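Local coordinates for putative transcriptional regulator, sugar-binding family (Arthrobacter aurescens, PDB 3NZE), which is probably a DNA-binding transcriptional regulator of the SorC family that responds to a sugar ligand, at residues 102-105 with 106-110; 126-129 with 130-133; 134-138 with 139-143; 206-209 with 210-213; 234-237 with 238-242. All blocks are in the same frame, centred on the assembly; numbering follows the deposited sequence.

Interaction 1: residues 102-105 with 106-110; sequences ASDI and MRRFG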
loop_
_atom_site.group_PDB
_atom_site.type_symbol
_atom_site.label_atom_id
_atom_site.label_comp_id
_atom_site.label_asym_id
_atom_site.label_seq_id
_atom_site.Cartn_x
_atom_site.Cartn_y
_atom_site.Cartn_z
ATOM N N ALA A 102 8.647 -0.590 -10.789
ATOM C CA ALA A 102 7.762 -1.631 -10.278
ATOM C C ALA A 102 8.385 -3.016 -10.447
ATOM O O ALA A 102 8.325 -3.843 -9.548
ATOM C CB ALA A 102 6.385 -1.564 -10.974
ATOM N N SER A 103 8.976 -3.276 -11.606
ATOM C CA SER A 103 9.632 -4.560 -11.825
ATOM C C SER A 103 10.756 -4.826 -10.820
ATOM O O SER A 103 10.914 -5.952 -10.344
ATOM C CB SER A 103 10.162 -4.658 -13.250
ATOM O OG SER A 103 10.893 -5.858 -13.425
ATOM N N ASP A 104 11.537 -3.798 -10.505
ATOM C CA ASP A 104 12.635 -3.952 -9.558
ATOM C C ASP A 104 12.125 -4.329 -8.177
ATOM O O ASP A 104 12.752 -5.132 -7.477
ATOM C CB ASP A 104 13.494 -2.683 -9.489
ATOM C CG ASP A 104 14.355 -2.496 -10.734
ATOM O OD1 ASP A 104 14.449 -3.450 -11.527
ATOM O OD2 ASP A 104 14.943 -1.409 -10.902
ATOM N N ILE A 105 11.002 -3.737 -7.792
ATOM C CA ILE A 105 10.370 -4.051 -6.508
ATOM C C ILE A 105 9.973 -5.518 -6.485
ATOM O O ILE A 105 10.333 -6.259 -5.559
ATOM C CB ILE A 105 9.133 -3.164 -6.247
ATOM C CG1 ILE A 105 9.564 -1.712 -6.049
ATOM C CG2 ILE A 105 8.353 -3.650 -5.021
ATOM C CD1 ILE A 105 8.420 -0.736 -6.093
HETATM N N MSE A 106 9.257 -5.953 -7.519
HETATM C CA MSE A 106 8.834 -7.350 -7.570
HETATM C C MSE A 106 10.027 -8.314 -7.555
HETATM O O MSE A 106 10.008 -9.325 -6.848
HETATM C CB MSE A 106 7.878 -7.612 -8.747
HETATM C CG MSE A 106 6.693 -6.662 -8.816
HETATM SE SE MSE A 106 5.512 -6.861 -7.261
HETATM C CE MSE A 106 5.175 -8.768 -7.374
ATOM N N ARG A 107 11.069 -8.006 -8.326
ATOM C CA ARG A 107 12.292 -8.820 -8.339
ATOM C C ARG A 107 12.956 -8.957 -6.963
ATOM O O ARG A 107 13.363 -10.050 -6.573
ATOM C CB ARG A 107 13.296 -8.266 -9.364
ATOM C CG ARG A 107 12.843 -8.424 -10.801
ATOM C CD ARG A 107 13.863 -7.853 -11.797
ATOM N NE ARG A 107 13.304 -7.831 -13.153
ATOM C CZ ARG A 107 13.679 -8.651 -14.131
ATOM N NH1 ARG A 107 13.103 -8.565 -15.327
ATOM N NH2 ARG A 107 14.633 -9.552 -13.922
ATOM N N ARG A 108 13.056 -7.853 -6.227
ATOM C CA ARG A 108 13.600 -7.886 -4.868
ATOM C C ARG A 108 12.804 -8.817 -3.949
ATOM O O ARG A 108 13.389 -9.545 -3.132
ATOM C CB ARG A 108 13.660 -6.471 -4.282
ATOM C CG ARG A 108 14.820 -5.638 -4.861
ATOM C CD ARG A 108 14.771 -4.185 -4.405
ATOM N NE ARG A 108 15.468 -3.322 -5.354
ATOM C CZ ARG A 108 14.952 -2.218 -5.881
ATOM N NH1 ARG A 108 13.737 -1.815 -5.542
ATOM N NH2 ARG A 108 15.667 -1.504 -6.734
ATOM N N PHE A 109 11.482 -8.794 -4.086
ATOM C CA PHE A 109 10.635 -9.672 -3.272
ATOM C C PHE A 109 10.850 -11.117 -3.695
ATOM O O PHE A 109 11.042 -11.992 -2.862
ATOM C CB PHE A 109 9.148 -9.292 -3.381
ATOM C CG PHE A 109 8.692 -8.315 -2.332
ATOM C CD1 PHE A 109 8.769 -6.952 -2.553
ATOM C CD2 PHE A 109 8.199 -8.765 -1.109
ATOM C CE1 PHE A 109 8.347 -6.047 -1.597
ATOM C CE2 PHE A 109 7.776 -7.864 -0.151
ATOM C CZ PHE A 109 7.848 -6.502 -0.390
ATOM N N GLY A 110 10.838 -11.362 -5.000
ATOM C CA GLY A 110 11.072 -12.702 -5.507
ATOM C C GLY A 110 12.407 -13.270 -5.078
ATOM O O GLY A 110 12.504 -14.442 -4.711
HETATM O O HOH W 1 9.845 -7.712 -15.239
#

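Interaction 2: residues 126-129 with 130-133; sequences FDHA and STKT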
loop_
_atom_site.group_PDB
_atom_site.type_symbol
_atom_site.label_atom_id
_atom_site.label_comp_id
_atom_site.label_asym_id
_atom_site.label_seq_id
_atom_site.Cartn_x
_atom_site.Cartn_y
_atom_site.Cartn_z
ATOM N N PHE A 126 -6.049 3.882 -15.536
ATOM C CA PHE A 126 -6.673 4.121 -16.837
ATOM C C PHE A 126 -7.193 5.541 -16.983
ATOM O O PHE A 126 -7.720 6.111 -16.040
ATOM C CB PHE A 126 -7.813 3.132 -17.076
ATOM C CG PHE A 126 -7.358 1.716 -17.214
ATOM C CD1 PHE A 126 -6.715 1.295 -18.371
ATOM C CD2 PHE A 126 -7.586 0.798 -16.201
ATOM C CE1 PHE A 126 -6.296 -0.012 -18.510
ATOM C CE2 PHE A 126 -7.170 -0.516 -16.339
ATOM C CZ PHE A 126 -6.511 -0.918 -17.496
ATOM N N ASP A 127 -7.039 6.104 -18.175
ATOM C CA ASP A 127 -7.610 7.412 -18.509
ATOM C C ASP A 127 -9.133 7.350 -18.609
ATOM O O ASP A 127 -9.828 8.325 -18.302
ATOM C CB ASP A 127 -7.074 7.906 -19.861
ATOM C CG ASP A 127 -5.620 8.350 -19.802
ATOM O OD1 ASP A 127 -5.032 8.366 -18.702
ATOM O OD2 ASP A 127 -5.072 8.702 -20.871
ATOM N N HIS A 128 -9.642 6.205 -19.051
ATOM C CA HIS A 128 -11.061 6.032 -19.317
ATOM C C HIS A 128 -11.562 4.739 -18.704
ATOM O O HIS A 128 -10.943 3.688 -18.858
ATOM C CB HIS A 128 -11.336 5.995 -20.832
ATOM C CG HIS A 128 -10.713 7.124 -21.592
ATOM N ND1 HIS A 128 -9.588 6.966 -22.372
ATOM C CD2 HIS A 128 -11.059 8.429 -21.691
ATOM C CE1 HIS A 128 -9.267 8.124 -22.920
ATOM N NE2 HIS A 128 -10.144 9.029 -22.523
ATOM N N ALA A 129 -12.703 4.816 -18.029
ATOM C CA ALA A 129 -13.304 3.634 -17.431
ATOM C C ALA A 129 -13.578 2.554 -18.470
ATOM O O ALA A 129 -13.479 1.365 -18.165
ATOM C CB ALA A 129 -14.582 3.999 -16.676
ATOM N N SER A 130 -13.915 2.961 -19.694
ATOM C CA SER A 130 -14.187 1.996 -20.751
ATOM C C SER A 130 -12.946 1.162 -21.091
ATOM O O SER A 130 -13.068 0.016 -21.532
ATOM C CB SER A 130 -14.758 2.676 -22.007
ATOM O OG SER A 130 -13.868 3.649 -22.533
ATOM N N THR A 131 -11.759 1.727 -20.886
ATOM C CA THR A 131 -10.540 0.952 -21.106
ATOM C C THR A 131 -10.401 -0.132 -20.040
ATOM O O THR A 131 -10.030 -1.265 -20.345
ATOM C CB THR A 131 -9.269 1.824 -21.131
ATOM O OG1 THR A 131 -9.486 2.945 -21.995
ATOM C CG2 THR A 131 -8.081 1.004 -21.636
ATOM N N LYS A 132 -10.693 0.210 -18.788
ATOM C CA LYS A 132 -10.631 -0.790 -17.732
ATOM C C LYS A 132 -11.577 -1.939 -18.025
ATOM O O LYS A 132 -11.186 -3.101 -17.941
ATOM C CB LYS A 132 -10.959 -0.208 -16.361
ATOM C CG LYS A 132 -10.861 -1.281 -15.277
ATOM C CD LYS A 132 -11.292 -0.797 -13.921
ATOM C CE LYS A 132 -11.136 -1.911 -12.897
ATOM N NZ LYS A 132 -11.458 -1.434 -11.533
ATOM N N THR A 133 -12.824 -1.605 -18.363
ATOM C CA THR A 133 -13.825 -2.597 -18.718
ATOM C C THR A 133 -13.299 -3.555 -19.779
ATOM O O THR A 133 -13.389 -4.779 -19.631
ATOM C CB THR A 133 -15.116 -1.921 -19.220
ATOM O OG1 THR A 133 -15.669 -1.125 -18.164
ATOM C CG2 THR A 133 -16.139 -2.961 -19.658
#

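Interaction 3: residues 134-138 with 139-143; sequences AMWNE and RSVQR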
loop_
_atom_site.group_PDB
_atom_site.type_symbol
_atom_site.label_atom_id
_atom_site.label_comp_id
_atom_site.label_asym_id
_atom_site.label_seq_id
_atom_site.Cartn_x
_atom_site.Cartn_y
_atom_site.Cartn_z
ATOM N N ALA A 134 -12.743 -2.990 -20.846
ATOM C CA ALA A 134 -12.179 -3.801 -21.923
ATOM C C ALA A 134 -11.043 -4.708 -21.428
ATOM O O ALA A 134 -11.057 -5.914 -21.662
ATOM C CB ALA A 134 -11.706 -2.914 -23.066
HETATM N N MSE A 135 -10.065 -4.130 -20.734
HETATM C CA MSE A 135 -8.931 -4.900 -20.235
HETATM C C MSE A 135 -9.301 -6.010 -19.250
HETATM O O MSE A 135 -8.628 -7.042 -19.189
HETATM C CB MSE A 135 -7.886 -3.974 -19.608
HETATM C CG MSE A 135 -7.051 -3.251 -20.648
HETATM SE SE MSE A 135 -5.730 -4.414 -21.517
HETATM C CE MSE A 135 -4.406 -4.345 -20.082
ATOM N N TRP A 136 -10.362 -5.804 -18.476
ATOM C CA TRP A 136 -10.778 -6.807 -17.506
ATOM C C TRP A 136 -11.460 -8.007 -18.175
ATOM O O TRP A 136 -11.824 -8.977 -17.511
ATOM C CB TRP A 136 -11.661 -6.175 -16.410
ATOM C CG TRP A 136 -10.900 -5.824 -15.144
ATOM C CD1 TRP A 136 -11.270 -6.119 -13.866
ATOM C CD2 TRP A 136 -9.629 -5.148 -15.044
ATOM N NE1 TRP A 136 -10.331 -5.658 -12.977
ATOM C CE2 TRP A 136 -9.309 -5.065 -13.673
ATOM C CE3 TRP A 136 -8.736 -4.605 -15.978
ATOM C CZ2 TRP A 136 -8.144 -4.454 -13.209
ATOM C CZ3 TRP A 136 -7.571 -3.997 -15.518
ATOM C CH2 TRP A 136 -7.281 -3.936 -14.142
ATOM N N ASN A 137 -11.622 -7.925 -19.494
ATOM C CA ASN A 137 -12.144 -9.028 -20.292
ATOM C C ASN A 137 -11.043 -9.768 -21.044
ATOM O O ASN A 137 -11.314 -10.638 -21.875
ATOM C CB ASN A 137 -13.164 -8.511 -21.294
ATOM C CG ASN A 137 -14.528 -9.103 -21.073
ATOM O OD1 ASN A 137 -15.351 -8.535 -20.355
ATOM N ND2 ASN A 137 -14.771 -10.265 -21.670
ATOM N N GLU A 138 -9.797 -9.405 -20.763
ATOM C CA GLU A 138 -8.664 -10.075 -21.379
ATOM C C GLU A 138 -8.208 -11.231 -20.499
ATOM O O GLU A 138 -8.071 -11.075 -19.289
ATOM C CB GLU A 138 -7.519 -9.082 -21.558
ATOM C CG GLU A 138 -7.846 -7.983 -22.566
ATOM C CD GLU A 138 -7.790 -8.486 -24.012
ATOM O OE1 GLU A 138 -6.829 -9.203 -24.347
ATOM O OE2 GLU A 138 -8.699 -8.149 -24.801
ATOM N N ARG A 139 -7.936 -12.382 -21.105
ATOM C CA ARG A 139 -7.477 -13.531 -20.320
ATOM C C ARG A 139 -6.149 -13.257 -19.610
ATOM O O ARG A 139 -5.929 -13.701 -18.484
ATOM C CB ARG A 139 -7.384 -14.780 -21.199
ATOM C CG ARG A 139 -8.738 -15.326 -21.602
ATOM C CD ARG A 139 -8.609 -16.310 -22.745
ATOM N NE ARG A 139 -7.935 -15.691 -23.873
ATOM C CZ ARG A 139 -7.476 -16.353 -24.928
ATOM N NH1 ARG A 139 -6.871 -15.695 -25.903
ATOM N NH2 ARG A 139 -7.609 -17.671 -25.000
ATOM N N SER A 140 -5.264 -12.514 -20.267
ATOM C CA SER A 140 -3.973 -12.214 -19.674
ATOM C C SER A 140 -4.160 -11.472 -18.362
ATOM O O SER A 140 -3.418 -11.691 -17.406
ATOM C CB SER A 140 -3.123 -11.380 -20.633
ATOM O OG SER A 140 -3.728 -10.120 -20.835
ATOM N N VAL A 141 -5.154 -10.594 -18.321
ATOM C CA VAL A 141 -5.421 -9.816 -17.119
ATOM C C VAL A 141 -6.140 -10.672 -16.087
ATOM O O VAL A 141 -5.761 -10.694 -14.914
ATOM C CB VAL A 141 -6.239 -8.550 -17.423
ATOM C CG1 VAL A 141 -6.649 -7.854 -16.133
ATOM C CG2 VAL A 141 -5.433 -7.604 -18.318
ATOM N N GLN A 142 -7.158 -11.394 -16.543
ATOM C CA GLN A 142 -8.002 -12.204 -15.662
ATOM C C GLN A 142 -7.207 -13.252 -14.889
ATOM O O GLN A 142 -7.504 -13.530 -13.726
ATOM C CB GLN A 142 -9.129 -12.864 -16.465
ATOM C CG GLN A 142 -10.174 -11.878 -16.949
ATOM C CD GLN A 142 -11.150 -12.478 -17.952
ATOM O OE1 GLN A 142 -10.914 -13.553 -18.513
ATOM N NE2 GLN A 142 -12.252 -11.776 -18.186
ATOM N N ARG A 143 -6.187 -13.830 -15.520
ATOM C CA ARG A 143 -5.378 -14.838 -14.848
ATOM C C ARG A 143 -4.629 -14.230 -13.659
ATOM O O ARG A 143 -4.419 -14.883 -12.639
ATOM C CB ARG A 143 -4.408 -15.495 -15.826
ATOM C CG ARG A 143 -5.075 -16.304 -16.936
ATOM C CD ARG A 143 -5.716 -17.587 -16.414
ATOM N NE ARG A 143 -6.983 -17.343 -15.730
ATOM C CZ ARG A 143 -8.130 -17.094 -16.353
ATOM N NH1 ARG A 143 -8.171 -17.046 -17.678
ATOM N NH2 ARG A 143 -9.237 -16.886 -15.653
HETATM O O HOH W 2 -4.441 -9.822 -23.575
#

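Interaction 4: residues 206-209 with 210-213; sequences ITLN and ERST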
loop_
_atom_site.group_PDB
_atom_site.type_symbol
_atom_site.label_atom_id
_atom_site.label_comp_id
_atom_site.label_asym_id
_atom_site.label_seq_id
_atom_site.Cartn_x
_atom_site.Cartn_y
_atom_site.Cartn_z
ATOM N N ILE A 206 -17.258 6.241 -5.973
ATOM C CA ILE A 206 -16.139 7.111 -6.298
ATOM C C ILE A 206 -15.773 6.919 -7.763
ATOM O O ILE A 206 -15.308 5.862 -8.165
ATOM C CB ILE A 206 -14.910 6.846 -5.398
ATOM C CG1 ILE A 206 -15.246 7.155 -3.936
ATOM C CG2 ILE A 206 -13.709 7.668 -5.866
ATOM C CD1 ILE A 206 -14.084 6.908 -2.992
ATOM N N THR A 207 -16.036 7.949 -8.556
ATOM C CA THR A 207 -15.847 7.900 -9.990
ATOM C C THR A 207 -14.459 7.383 -10.396
ATOM O O THR A 207 -14.339 6.531 -11.278
ATOM C CB THR A 207 -16.095 9.304 -10.578
ATOM O OG1 THR A 207 -17.483 9.424 -10.909
ATOM C CG2 THR A 207 -15.250 9.541 -11.805
ATOM N N LEU A 208 -13.419 7.887 -9.744
ATOM C CA LEU A 208 -12.048 7.493 -10.087
ATOM C C LEU A 208 -11.786 5.995 -9.928
ATOM O O LEU A 208 -10.944 5.432 -10.628
ATOM C CB LEU A 208 -11.026 8.305 -9.280
ATOM C CG LEU A 208 -10.627 9.611 -9.967
ATOM C CD1 LEU A 208 -9.767 10.465 -9.061
ATOM C CD2 LEU A 208 -9.904 9.316 -11.279
ATOM N N ASN A 209 -12.511 5.341 -9.024
ATOM C CA ASN A 209 -12.283 3.917 -8.800
ATOM C C ASN A 209 -12.636 3.022 -9.992
ATOM O O ASN A 209 -12.156 1.890 -10.076
ATOM C CB ASN A 209 -12.939 3.427 -7.504
ATOM C CG ASN A 209 -12.145 3.822 -6.276
ATOM O OD1 ASN A 209 -10.971 4.167 -6.381
ATOM N ND2 ASN A 209 -12.784 3.778 -5.101
ATOM N N GLU A 210 -13.450 3.527 -10.920
ATOM C CA GLU A 210 -13.747 2.745 -12.118
ATOM C C GLU A 210 -12.570 2.715 -13.083
ATOM O O GLU A 210 -12.588 1.972 -14.078
ATOM C CB GLU A 210 -14.984 3.277 -12.821
ATOM C CG GLU A 210 -16.229 3.174 -11.972
ATOM C CD GLU A 210 -17.449 3.567 -12.739
ATOM O OE1 GLU A 210 -17.315 4.399 -13.661
ATOM O OE2 GLU A 210 -18.537 3.042 -12.426
ATOM N N ARG A 211 -11.540 3.499 -12.781
ATOM C CA ARG A 211 -10.338 3.566 -13.607
ATOM C C ARG A 211 -9.125 2.928 -12.922
ATOM O O ARG A 211 -8.016 2.907 -13.471
ATOM C CB ARG A 211 -10.043 5.022 -13.970
ATOM C CG ARG A 211 -11.043 5.602 -14.970
ATOM C CD ARG A 211 -11.073 7.110 -14.908
ATOM N NE ARG A 211 -9.746 7.689 -15.081
ATOM C CZ ARG A 211 -9.469 8.979 -14.922
ATOM N NH1 ARG A 211 -10.427 9.832 -14.567
ATOM N NH2 ARG A 211 -8.230 9.414 -15.102
ATOM N N SER A 212 -9.340 2.407 -11.717
ATOM C CA SER A 212 -8.247 1.819 -10.956
ATOM C C SER A 212 -7.906 0.394 -11.387
ATOM O O SER A 212 -8.777 -0.355 -11.827
ATOM C CB SER A 212 -8.545 1.854 -9.458
ATOM O OG SER A 212 -7.437 1.311 -8.749
ATOM N N THR A 213 -6.632 0.023 -11.240
ATOM C CA THR A 213 -6.196 -1.342 -11.518
ATOM C C THR A 213 -6.094 -2.228 -10.272
ATOM O O THR A 213 -5.833 -3.424 -10.389
ATOM C CB THR A 213 -4.818 -1.376 -12.253
ATOM O OG1 THR A 213 -3.773 -0.971 -11.363
ATOM C CG2 THR A 213 -4.828 -0.462 -13.481
#

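Interaction 5: residues 234-237 with 238-242; sequences SKIN and GLQGA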
loop_
_atom_site.group_PDB
_atom_site.type_symbol
_atom_site.label_atom_id
_atom_site.label_comp_id
_atom_site.label_asym_id
_atom_site.label_seq_id
_atom_site.Cartn_x
_atom_site.Cartn_y
_atom_site.Cartn_z
ATOM N N SER A 234 2.564 14.244 7.647
ATOM C CA SER A 234 1.699 15.125 6.874
ATOM C C SER A 234 0.766 14.339 5.950
ATOM O O SER A 234 -0.020 14.926 5.205
ATOM C CB SER A 234 2.529 16.124 6.068
ATOM O OG SER A 234 3.256 15.460 5.052
ATOM N N LYS A 235 0.857 13.013 6.002
ATOM C CA LYS A 235 0.001 12.139 5.199
ATOM C C LYS A 235 -1.002 11.356 6.059
ATOM O O LYS A 235 -1.523 10.307 5.650
ATOM C CB LYS A 235 0.853 11.164 4.394
ATOM C CG LYS A 235 1.754 11.844 3.369
ATOM C CD LYS A 235 2.513 10.822 2.539
ATOM C CE LYS A 235 3.557 11.495 1.658
ATOM N NZ LYS A 235 4.339 10.506 0.865
ATOM N N ILE A 236 -1.276 11.869 7.251
ATOM C CA ILE A 236 -2.100 11.135 8.204
ATOM C C ILE A 236 -3.564 11.005 7.772
ATOM O O ILE A 236 -4.255 10.074 8.184
ATOM C CB ILE A 236 -1.997 11.737 9.624
ATOM C CG1 ILE A 236 -1.828 10.617 10.647
ATOM C CG2 ILE A 236 -3.208 12.603 9.939
ATOM C CD1 ILE A 236 -0.674 9.683 10.315
ATOM N N ASN A 237 -4.034 11.922 6.931
ATOM C CA ASN A 237 -5.413 11.849 6.448
ATOM C C ASN A 237 -5.706 10.548 5.713
ATOM O O ASN A 237 -6.763 9.938 5.901
ATOM C CB ASN A 237 -5.745 13.050 5.562
ATOM C CG ASN A 237 -6.126 14.272 6.368
ATOM O OD1 ASN A 237 -6.678 14.155 7.465
ATOM N ND2 ASN A 237 -5.835 15.454 5.831
ATOM N N GLY A 238 -4.754 10.126 4.887
ATOM C CA GLY A 238 -4.879 8.897 4.130
ATOM C C GLY A 238 -4.907 7.696 5.057
ATOM O O GLY A 238 -5.717 6.785 4.895
ATOM N N LEU A 239 -4.004 7.686 6.034
ATOM C CA LEU A 239 -3.948 6.567 6.962
ATOM C C LEU A 239 -5.236 6.455 7.757
ATOM O O LEU A 239 -5.738 5.355 7.976
ATOM C CB LEU A 239 -2.759 6.702 7.919
ATOM C CG LEU A 239 -2.653 5.582 8.957
ATOM C CD1 LEU A 239 -2.512 4.224 8.297
ATOM C CD2 LEU A 239 -1.486 5.840 9.897
ATOM N N GLN A 240 -5.756 7.589 8.214
ATOM C CA GLN A 240 -6.999 7.578 8.983
ATOM C C GLN A 240 -8.125 6.904 8.211
ATOM O O GLN A 240 -8.887 6.101 8.770
ATOM C CB GLN A 240 -7.417 8.998 9.369
ATOM C CG GLN A 240 -6.707 9.541 10.594
ATOM C CD GLN A 240 -7.153 10.951 10.944
ATOM O OE1 GLN A 240 -6.978 11.886 10.160
ATOM N NE2 GLN A 240 -7.735 11.109 12.126
ATOM N N GLY A 241 -8.231 7.251 6.932
ATOM C CA GLY A 241 -9.233 6.669 6.060
ATOM C C GLY A 241 -9.016 5.180 5.855
ATOM O O GLY A 241 -9.980 4.407 5.841
ATOM N N ALA A 242 -7.763 4.770 5.678
ATOM C CA ALA A 242 -7.481 3.352 5.453
ATOM C C ALA A 242 -7.843 2.538 6.678
ATOM O O ALA A 242 -8.338 1.423 6.567
ATOM C CB ALA A 242 -6.025 3.134 5.106
#

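Interaction 1: residues 102-105 with 106-110
Ser103 and Arg107 meet one turn apart on helix 99-113, hydroxyl to guanidinium edge. This helix is the crossover of a beta-alpha-beta unit between strands 84-87 and 116-118. The Ser103 hydroxyl lies in the plane of the Arg107 guanidinium. Arg107 NE donates to Ser103 OG at 3.1 Å, and the bond is nearly straight at 168°. OG reaches this spot because it stands opposite the backbone N of Ser103 (chi1 175°), while the Arg107 chain runs extended from CG to NE.

Asp104 and Arg108 meet differently. Asp104 CB sits over one face of the Arg108 guanidinium, 3.7 Å from NH2. Asp104 OD2 is 4.2 Å from Arg108 NH2 but well out of the guanidinium plane, so no N-H points at it and only the charges act. Arg108 NH1 is hydrogen-bonded to Ser72 OG.

On the buried side, Ile105 and Phe109 point the same way, with Ile105 CG2 4.1 Å from Phe109 CD1. Phe109 also packs on Val62 and Val85 of the sheet, as does the selenomethionine Met106. A water bridges the first pair: it is 2.8 Å from Ser103 OG and accepts a weak bond from Arg107 NH1 at 3.4 Å.

Interaction 2: residues 126-129 with 130-133
His128 O takes two backbone N-H groups at the start of helix 129-135, where His128 is the N-cap residue. Thr131 N donates to His128 O at 2.9 Å. This N-H comes from above the carbonyl plane, 58° out of it, and the bond is bent. Lys132 N adds a weak bond to the same oxygen. One residue on, Ala129 O accepts a straighter bond from Thr133 N at 3.0 Å, with an angle of 173°. The Thr133 hydroxyl gives Ala129 O a second, weak bond.

The side-chain packing centres on Phe126, which precedes the helix. Its ring lies against the first turn and is crossed at about a right angle by Lys132. Lys132 CA stands over the ring face in a CH-pi contact, 3.9 Å from the centroid. Lys132 CB touches Phe126 CD2 at 3.5 Å. Beyond CB, the lysine chain is fully extended, and NZ makes a weak bond to Ser212 O.

Thr131 meets the CD1-CE1 border of the ring. Its methyl CG2 is 3.6 Å from Phe126 CD1 and 3.7 Å from Phe126 CE1.

Interaction 3: residues 134-138 with 139-143
A type I beta turn from Met135 to Glu138 joins helix 129-135 to helix 139-149, and Glu138 is the N-cap of the second helix. Glu138 O accepts from Gln142 N at 2.9 Å, a bond nearly straight at 166°. It also takes a weak bond from Val141 N.

A side chain ties the new helix back to the turn. Gln142 NE2 donates to Trp136 O at 2.9 Å. The bond is somewhat bent, and Trp136 O lies 21° out of the Gln142 amide plane. The Gln142 chain runs extended beyond CG, which carries the amide back across the turn. With an alanine here in place of the amide, Trp136 O is likely to lose this donor, and the turn its side-chain link to the second helix.

Val141 points back toward the turn, and its two methyls have different neighbours. CG1, trans to the backbone N (chi1 173°), lies over the face of the Trp136 six-membered ring in a CH-pi contact, 4.1 Å from the centroid. CG2 meets the methyl CE of the selenomethionine Met135 at 3.8 Å; bends at chi2 and chi3 of Met135 put CE there.

On the outer side, a water links the Glu138 carboxylate to the Ser140 hydroxyl. It donates to Glu138 OE1 at 2.6 Å and is 2.8 Å from Ser140 OG.

The contact lies near the surface. Met135 and Val141 both pack on Val122, in the segment between strand 116-118 and helix 129-135, and Val141 also touches Phe120 there.

Interaction 4: residues 206-209 with 210-213
Leu208 CD2 rests over one face of the Arg211 guanidinium. The methyl is 3.4 Å from Arg211 NH1 and 3.7 Å from Arg211 CZ, offset toward the rim of the flat group. The two side chains cross at a slant. The Arg211 chain is bent at chi3 (54°), and this turn brings its head back over the leucine.

The backbone of the same residues is also bonded. Arg211 N donates to Leu208 O at 3.0 Å, and Glu210 N donates to Thr207 O at 3.2 Å. In both bonds the donor stands above the carbonyl plane, by 50° and 48°. These three-residue steps are those of a 3-10 segment beginning at Thr207. It lies in the connection between strand 195-198 and helix 217-221. A weak bond from Ser212 N to Asn209 O continues the pattern.

The second shell fixes the polar ends. Arg211 NH2 forms a salt bridge with Asp179, and Arg211 NE bonds to Phe126 O. A methionine in its place would probably leave Asp179 without its charged mate and Phe126 O without the NE donor.

The Asn209 amide has its own partners outside 206-213. Its OD1 accepts from Phe196 N, and its ND2 gives a weak bond to Ser203 O. Ser212 OG bonds to Thr194 OG1 and to Gly214 N. Ser212 CB lies 3.7 Å from Asn209 O.

Interaction 5: residues 234-237 with 238-242
Helix 236-244 begins here with Lys235 as N-cap, and its first regular bonds run from Gln240 N to Ile236 O at 2.9 Å and from Gly241 N to Asn237 O at 3.2 Å. Gly238 N makes a weak bond to Lys235 O and a further bond to Ser160 OG.

Ile236 meets two side chains of the next turn. Its CD1 touches Leu239 CD2 at 4.0 Å, methyl to methyl. The CD2 branch of Leu239 reaches it with CG antiperiplanar to the backbone N (chi1 178°). Ile236 CG2 lies 3.8 Å from Gln240 OE1, at the end of the glutamine chain. Gln240 CG also packs 3.5 Å from Ile236 O.

Asn237 and Gln240, both partly exposed, bring their amides close together. The two planes are nearly parallel, 11° apart. As modelled, Asn237 OD1 and Gln240 OE1, both acceptors, are 3.5 Å apart.

The helix is the crossover of a beta-alpha-beta unit between parallel strands 225-230 and 250-254. Leu239 packs on Leu251 and Leu253 of strand 250-254. Ile236 and Gln240 lean on helix 255-261, through Ser257 and Arg260 for the first and Leu261 for the second.

The five interactions follow one another along the chain, all within the family's putative sugar-binding domain. Interactions 2, 3 and 4 form a cluster at one side of the fold. Interactions 2 and 3 share helix 129-135, with centres about 13 Å apart, and Phe126 packs on Trp136 and Met135. Interaction 4 comes much later in sequence, yet its centre is about 9 Å from that of interaction 2, so the chain returns to lie against the loop before that helix. Interactions 1 and 5 stand apart, with centres about 26 Å from each other. Each sits on the helix of a different beta-alpha-beta unit of the same sheet, on opposite sides of the chain's centre.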